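Local coordinates for high affinity transport system protein p37 (Mycoplasma hyorhinis, PDB 3EKI) that binds thiamine diphosphate as the extracytoplasmic lipoprotein component of a high-affinity transport system, probably one that takes up the cofactor, at residues K180-T185 with M218-G223; A188-E193 with G310-T315. All blocks are in the same frame, centred on the assembly; numbering follows the deposited sequence.

Contact 1: residues K180-T185 with M218-G223; sequences KIFVET and MIWIKG
F182 sends its ring toward W220 with CG anti to the backbone N (chi1 180°), while the W220 indole rises from its strand with CG anti to the carbonyl carbon (chi1 -63°); the two side chains cross at about a right angle. Pointed at each other in this way, they bridge the 11.6 Å between the CA atoms of F182 and W220, the nearest backbone positions of the two segments. The six-membered end of the indole does the touching. CH2 of W220 sits over the centre of the F182 ring, and CZ3 of W220 makes the closest approach, 3.4 Å from CE1 of F182. The phenyl ring and the six-membered ring of W220 meet at a steep tilt, their centroids 4.8 Å apart and their planes inclined at 59°. Within the strand, M218 reaches back so that its CE lies over one face of the W220 indole, offset toward the rim. The indole's polar end is taken care of on the sheet itself: NE1 of W220 is hydrogen-bonded to OG of S307 on the adjacent strand 304-308, which helps fix the rotation of the ring. F182 is held among further aromatic residues, meeting the ring of Y187 and packing edge-to-face with F324. The contact thus fastens the last turn of helix 170-184 to strand 217-223, an inner strand of the five-stranded mixed sheet in one lobe of this periplasmic-binding-protein-like fold. No hydrogen bond crosses between the two segments and both touching residues are buried, which implies that helix and strand are joined here by dispersion and aromatic packing, the indole N-H being satisfied separately.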
# COMPACT_ATOMS: atom_id res chain seq x y z
N LYS A 180 0.29 -7.01 20.51
CA LYS A 180 -0.59 -7.96 21.16
C LYS A 180 -1.00 -9.06 20.19
O LYS A 180 -1.30 -10.18 20.59
CB LYS A 180 -1.83 -7.26 21.72
CG LYS A 180 -3.11 -8.07 21.59
CD LYS A 180 -4.07 -7.76 22.74
CE LYS A 180 -3.38 -6.96 23.83
NZ LYS A 180 -3.50 -5.50 23.60
N ILE A 181 -1.02 -8.73 18.90
CA ILE A 181 -1.38 -9.70 17.88
C ILE A 181 -0.21 -10.46 17.31
O ILE A 181 -0.32 -11.65 16.94
CB ILE A 181 -2.16 -8.96 16.75
CG1 ILE A 181 -3.61 -8.64 17.15
CG2 ILE A 181 -2.14 -9.71 15.44
CD1 ILE A 181 -4.24 -7.62 16.22
N PHE A 182 0.95 -9.83 17.19
CA PHE A 182 2.10 -10.36 16.48
C PHE A 182 3.17 -10.91 17.42
O PHE A 182 3.88 -11.84 17.04
CB PHE A 182 2.71 -9.22 15.63
CG PHE A 182 3.93 -9.62 14.84
CD1 PHE A 182 5.20 -9.37 15.32
CD2 PHE A 182 3.80 -10.22 13.60
CE1 PHE A 182 6.34 -9.72 14.62
CE2 PHE A 182 4.93 -10.56 12.89
CZ PHE A 182 6.20 -10.31 13.38
N VAL A 183 3.28 -10.29 18.59
CA VAL A 183 4.30 -10.71 19.56
C VAL A 183 3.70 -11.59 20.67
O VAL A 183 4.20 -12.70 20.89
CB VAL A 183 4.98 -9.47 20.15
CG1 VAL A 183 5.99 -9.86 21.20
CG2 VAL A 183 5.63 -8.64 19.05
N GLU A 184 2.67 -11.11 21.35
CA GLU A 184 2.09 -11.87 22.47
C GLU A 184 1.57 -13.24 22.04
O GLU A 184 1.80 -14.25 22.68
CB GLU A 184 0.94 -11.13 23.14
CG GLU A 184 0.34 -11.93 24.29
CD GLU A 184 -0.65 -11.13 25.11
OE1 GLU A 184 -0.96 -9.98 24.72
OE2 GLU A 184 -1.10 -11.65 26.16
N THR A 185 0.84 -13.29 20.93
CA THR A 185 0.52 -14.53 20.22
C THR A 185 1.52 -14.63 19.07
O THR A 185 1.30 -13.97 18.03
CB THR A 185 -0.93 -14.51 19.72
OG1 THR A 185 -1.82 -14.53 20.82
CG2 THR A 185 -1.23 -15.75 18.87
N MET A 218 5.03 1.58 9.18
CA MET A 218 5.33 1.27 10.59
C MET A 218 6.82 1.11 10.76
O MET A 218 7.54 0.82 9.81
CB MET A 218 4.61 0.02 11.04
CG MET A 218 5.05 -1.26 10.38
SD MET A 218 4.14 -2.69 10.97
CE MET A 218 4.76 -2.84 12.63
N ILE A 219 7.28 1.31 11.98
CA ILE A 219 8.68 1.11 12.33
C ILE A 219 8.77 -0.08 13.30
O ILE A 219 8.11 -0.01 14.32
CB ILE A 219 9.30 2.36 12.97
CG1 ILE A 219 9.23 3.58 12.05
CG2 ILE A 219 10.73 2.10 13.42
CD1 ILE A 219 9.70 4.89 12.59
N TRP A 220 9.58 -1.04 12.92
CA TRP A 220 9.92 -2.21 13.70
C TRP A 220 11.27 -2.02 14.38
O TRP A 220 12.15 -1.36 13.85
CB TRP A 220 10.06 -3.43 12.82
CG TRP A 220 8.88 -3.92 12.08
CD1 TRP A 220 8.51 -3.56 10.80
CD2 TRP A 220 7.89 -4.85 12.53
NE1 TRP A 220 7.36 -4.22 10.44
CE2 TRP A 220 6.96 -5.02 11.48
CE3 TRP A 220 7.71 -5.57 13.72
CZ2 TRP A 220 5.86 -5.86 11.57
CZ3 TRP A 220 6.60 -6.40 13.79
CH2 TRP A 220 5.69 -6.54 12.74
N ILE A 221 11.40 -2.67 15.54
CA ILE A 221 12.67 -2.83 16.24
C ILE A 221 12.87 -4.30 16.57
O ILE A 221 11.91 -5.05 16.72
CB ILE A 221 12.75 -1.93 17.47
CG1 ILE A 221 11.70 -2.21 18.53
CG2 ILE A 221 12.69 -0.46 17.00
CD1 ILE A 221 11.92 -1.45 19.83
N LYS A 222 14.17 -4.66 16.64
CA LYS A 222 14.51 -6.07 16.88
C LYS A 222 15.74 -6.14 17.77
O LYS A 222 16.65 -5.35 17.56
CB LYS A 222 14.79 -6.80 15.58
CG LYS A 222 15.33 -8.20 15.73
CD LYS A 222 16.55 -8.57 14.98
CE LYS A 222 17.58 -7.54 14.63
NZ LYS A 222 18.74 -8.08 13.92
N GLY A 223 15.76 -7.08 18.71
CA GLY A 223 17.00 -7.35 19.42
C GLY A 223 16.75 -8.31 20.57
O GLY A 223 15.61 -8.72 20.76

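Contact 2: residues A188-E193 with G310-T315; sequences ASWTDE and GSFAWT. With TPP (thiamine diphosphate), chain B.
A buried aromatic contact between two loops, W190 of 188-193 against F312 of 310-315, joins the chain just after helix 170-184 to the turn that follows strand 304-308. A single indole atom carries it: CH2 of W190 comes 3.7 Å from CD1 of F312 and lies nearly as close to CE1, meeting the CD1-CE1 side of the phenyl ring at a slant. The planes stand at 82°, with the six-membered ring of W190 and the F312 ring centred 5.9 Å apart. H195 stacks on the W190 ring.

The F312 segment is a short 3-10 turn, where A313 N bonds to G310 O at 2.8 Å. S311 O accepts two bonds from opposite faces of its carbonyl plane, one from W314 N and one from T315 OG1 at 2.8 Å, the hydroxyl standing 42° out of that plane. In this thiamine-diphosphate-binding protein the turn also supplies W314, one of 17 residues lining the pocket. With CG between the backbone N and the carbonyl carbon (chi1 59°), its indole is sent out from the turn toward the ligand and lays one face against the pyrimidine, CE3 of W314 being 3.3 Å from TPP C6'; S311 O lies over the opposite face.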
# COMPACT_ATOMS: atom_id res chain seq x y z
N ALA A 188 5.12 -16.69 14.43
CA ALA A 188 5.73 -17.95 14.01
C ALA A 188 4.87 -19.16 14.35
O ALA A 188 5.05 -20.24 13.77
CB ALA A 188 7.09 -18.13 14.66
N SER A 189 3.93 -19.01 15.27
CA SER A 189 3.12 -20.16 15.67
C SER A 189 1.68 -20.02 15.19
O SER A 189 0.85 -20.90 15.42
CB SER A 189 3.23 -20.39 17.18
OG SER A 189 4.51 -20.96 17.45
N TRP A 190 1.38 -18.93 14.47
CA TRP A 190 0.08 -18.81 13.84
C TRP A 190 -0.17 -19.99 12.89
O TRP A 190 0.81 -20.46 12.33
CB TRP A 190 -0.04 -17.55 13.00
CG TRP A 190 -0.05 -16.26 13.74
CD1 TRP A 190 0.15 -16.04 15.07
CD2 TRP A 190 -0.29 -14.97 13.15
NE1 TRP A 190 0.05 -14.70 15.32
CE2 TRP A 190 -0.22 -14.02 14.16
CE3 TRP A 190 -0.56 -14.54 11.84
CZ2 TRP A 190 -0.40 -12.65 13.95
CZ3 TRP A 190 -0.74 -13.18 11.63
CH2 TRP A 190 -0.67 -12.25 12.68
N THR A 191 -1.43 -20.38 12.78
CA THR A 191 -1.72 -21.44 11.82
C THR A 191 -2.72 -20.90 10.80
O THR A 191 -3.42 -19.93 11.02
CB THR A 191 -2.28 -22.73 12.46
OG1 THR A 191 -3.61 -22.51 12.91
CG2 THR A 191 -1.45 -23.13 13.70
N ASP A 192 -2.73 -21.60 9.66
CA ASP A 192 -3.68 -21.21 8.63
C ASP A 192 -5.08 -21.22 9.18
O ASP A 192 -5.90 -20.35 8.88
CB ASP A 192 -3.60 -22.17 7.44
CG ASP A 192 -2.30 -22.07 6.69
OD1 ASP A 192 -1.50 -21.18 7.06
OD2 ASP A 192 -2.09 -22.88 5.76
N GLU A 193 -5.35 -22.20 10.03
CA GLU A 193 -6.68 -22.41 10.58
C GLU A 193 -7.09 -21.40 11.66
O GLU A 193 -8.25 -21.00 11.71
CB GLU A 193 -6.81 -23.83 11.13
CG GLU A 193 -6.96 -24.90 10.06
CD GLU A 193 -8.30 -25.59 10.10
OE1 GLU A 193 -8.84 -25.78 11.21
OE2 GLU A 193 -8.82 -25.95 9.03
N GLY A 310 1.19 -3.66 9.20
CA GLY A 310 0.57 -4.96 9.13
C GLY A 310 0.93 -5.83 7.95
O GLY A 310 0.12 -6.69 7.59
N SER A 311 2.12 -5.65 7.37
CA SER A 311 2.56 -6.43 6.22
C SER A 311 2.54 -7.92 6.53
O SER A 311 2.38 -8.75 5.63
CB SER A 311 3.95 -5.97 5.81
OG SER A 311 4.89 -6.00 6.84
N PHE A 312 2.66 -8.31 7.80
CA PHE A 312 2.61 -9.72 8.17
C PHE A 312 1.26 -10.34 7.82
O PHE A 312 1.09 -11.54 7.63
CB PHE A 312 2.94 -9.89 9.65
CG PHE A 312 2.14 -9.00 10.58
CD1 PHE A 312 0.83 -9.32 10.92
CD2 PHE A 312 2.68 -7.83 11.12
CE1 PHE A 312 0.08 -8.52 11.75
CE2 PHE A 312 1.92 -7.02 11.94
CZ PHE A 312 0.62 -7.35 12.26
N ALA A 313 0.22 -9.51 7.72
CA ALA A 313 -1.14 -9.97 7.48
C ALA A 313 -1.29 -10.58 6.08
O ALA A 313 -2.19 -11.42 5.94
CB ALA A 313 -2.15 -8.86 7.65
N TRP A 314 -0.47 -10.23 5.12
CA TRP A 314 -0.52 -10.87 3.81
C TRP A 314 0.73 -11.65 3.49
O TRP A 314 1.04 -11.92 2.32
CB TRP A 314 -0.77 -9.81 2.75
CG TRP A 314 0.19 -8.68 2.59
CD1 TRP A 314 1.38 -8.70 1.92
CD2 TRP A 314 0.04 -7.36 3.12
NE1 TRP A 314 1.97 -7.46 2.01
CE2 TRP A 314 1.17 -6.63 2.74
CE3 TRP A 314 -0.95 -6.73 3.88
CZ2 TRP A 314 1.36 -5.29 3.09
CZ3 TRP A 314 -0.76 -5.41 4.22
CH2 TRP A 314 0.37 -4.71 3.83
N THR A 315 1.47 -12.03 4.53
CA THR A 315 2.74 -12.72 4.41
C THR A 315 2.57 -14.07 5.11
O THR A 315 2.42 -14.11 6.33
CB THR A 315 3.91 -11.95 5.04
OG1 THR A 315 4.04 -10.66 4.40
CG2 THR A 315 5.23 -12.68 4.85
N1' TPP B . -3.12 -6.71 0.99
C2' TPP B . -2.88 -7.72 0.12
CM2 TPP B . -3.85 -8.91 0.09
N3' TPP B . -1.82 -7.67 -0.70
C4' TPP B . -1.04 -6.55 -0.73
N4' TPP B . -0.05 -6.49 -1.62
C5' TPP B . -1.24 -5.52 0.20
C6' TPP B . -2.32 -5.65 1.07
C7' TPP B . -0.37 -4.27 0.33
N3 TPP B . -0.77 -3.12 -0.51
C2 TPP B . -1.37 -3.21 -1.70
S1 TPP B . -1.69 -1.60 -2.31
C5 TPP B . -0.95 -0.85 -0.91
C4 TPP B . -0.43 -1.85 -0.13
CM4 TPP B . 0.10 -1.57 1.30
C6 TPP B . -0.77 0.66 -0.74
C7 TPP B . 0.37 1.17 -1.62
O7 TPP B . 1.61 0.57 -1.17
PA TPP B . 2.91 0.40 -2.07
O1A TPP B . 3.83 -0.53 -1.37
O2A TPP B . 2.54 -0.00 -3.46
O3A TPP B . 3.54 1.83 -2.27
PB TPP B . 4.59 2.56 -1.29
O1B TPP B . 3.96 2.79 0.05
O2B TPP B . 4.90 3.92 -2.04
O3B TPP B . 5.94 1.74 -1.23

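The two contacts, with centres 13 Å apart, form one continuous aromatic cluster. F182 of contact 1 meets F312 of contact 2, CD2 of F182 lying 3.6 Å from CD2 of F312 with the planes at about 35°, and T185 O of contact 1 probably accepts a hydrogen bond from W190 NE1 of contact 2 at 3.1 Å. On the other side of each contact, M218 SD packs 3.6 Å from G310 N. The segments alternate in sequence, so the two contacts cross along the chain. Only contact 2 reaches the ligand directly, through W314; the W220 side chain of contact 1 stays about 12 Å from thiamine diphosphate.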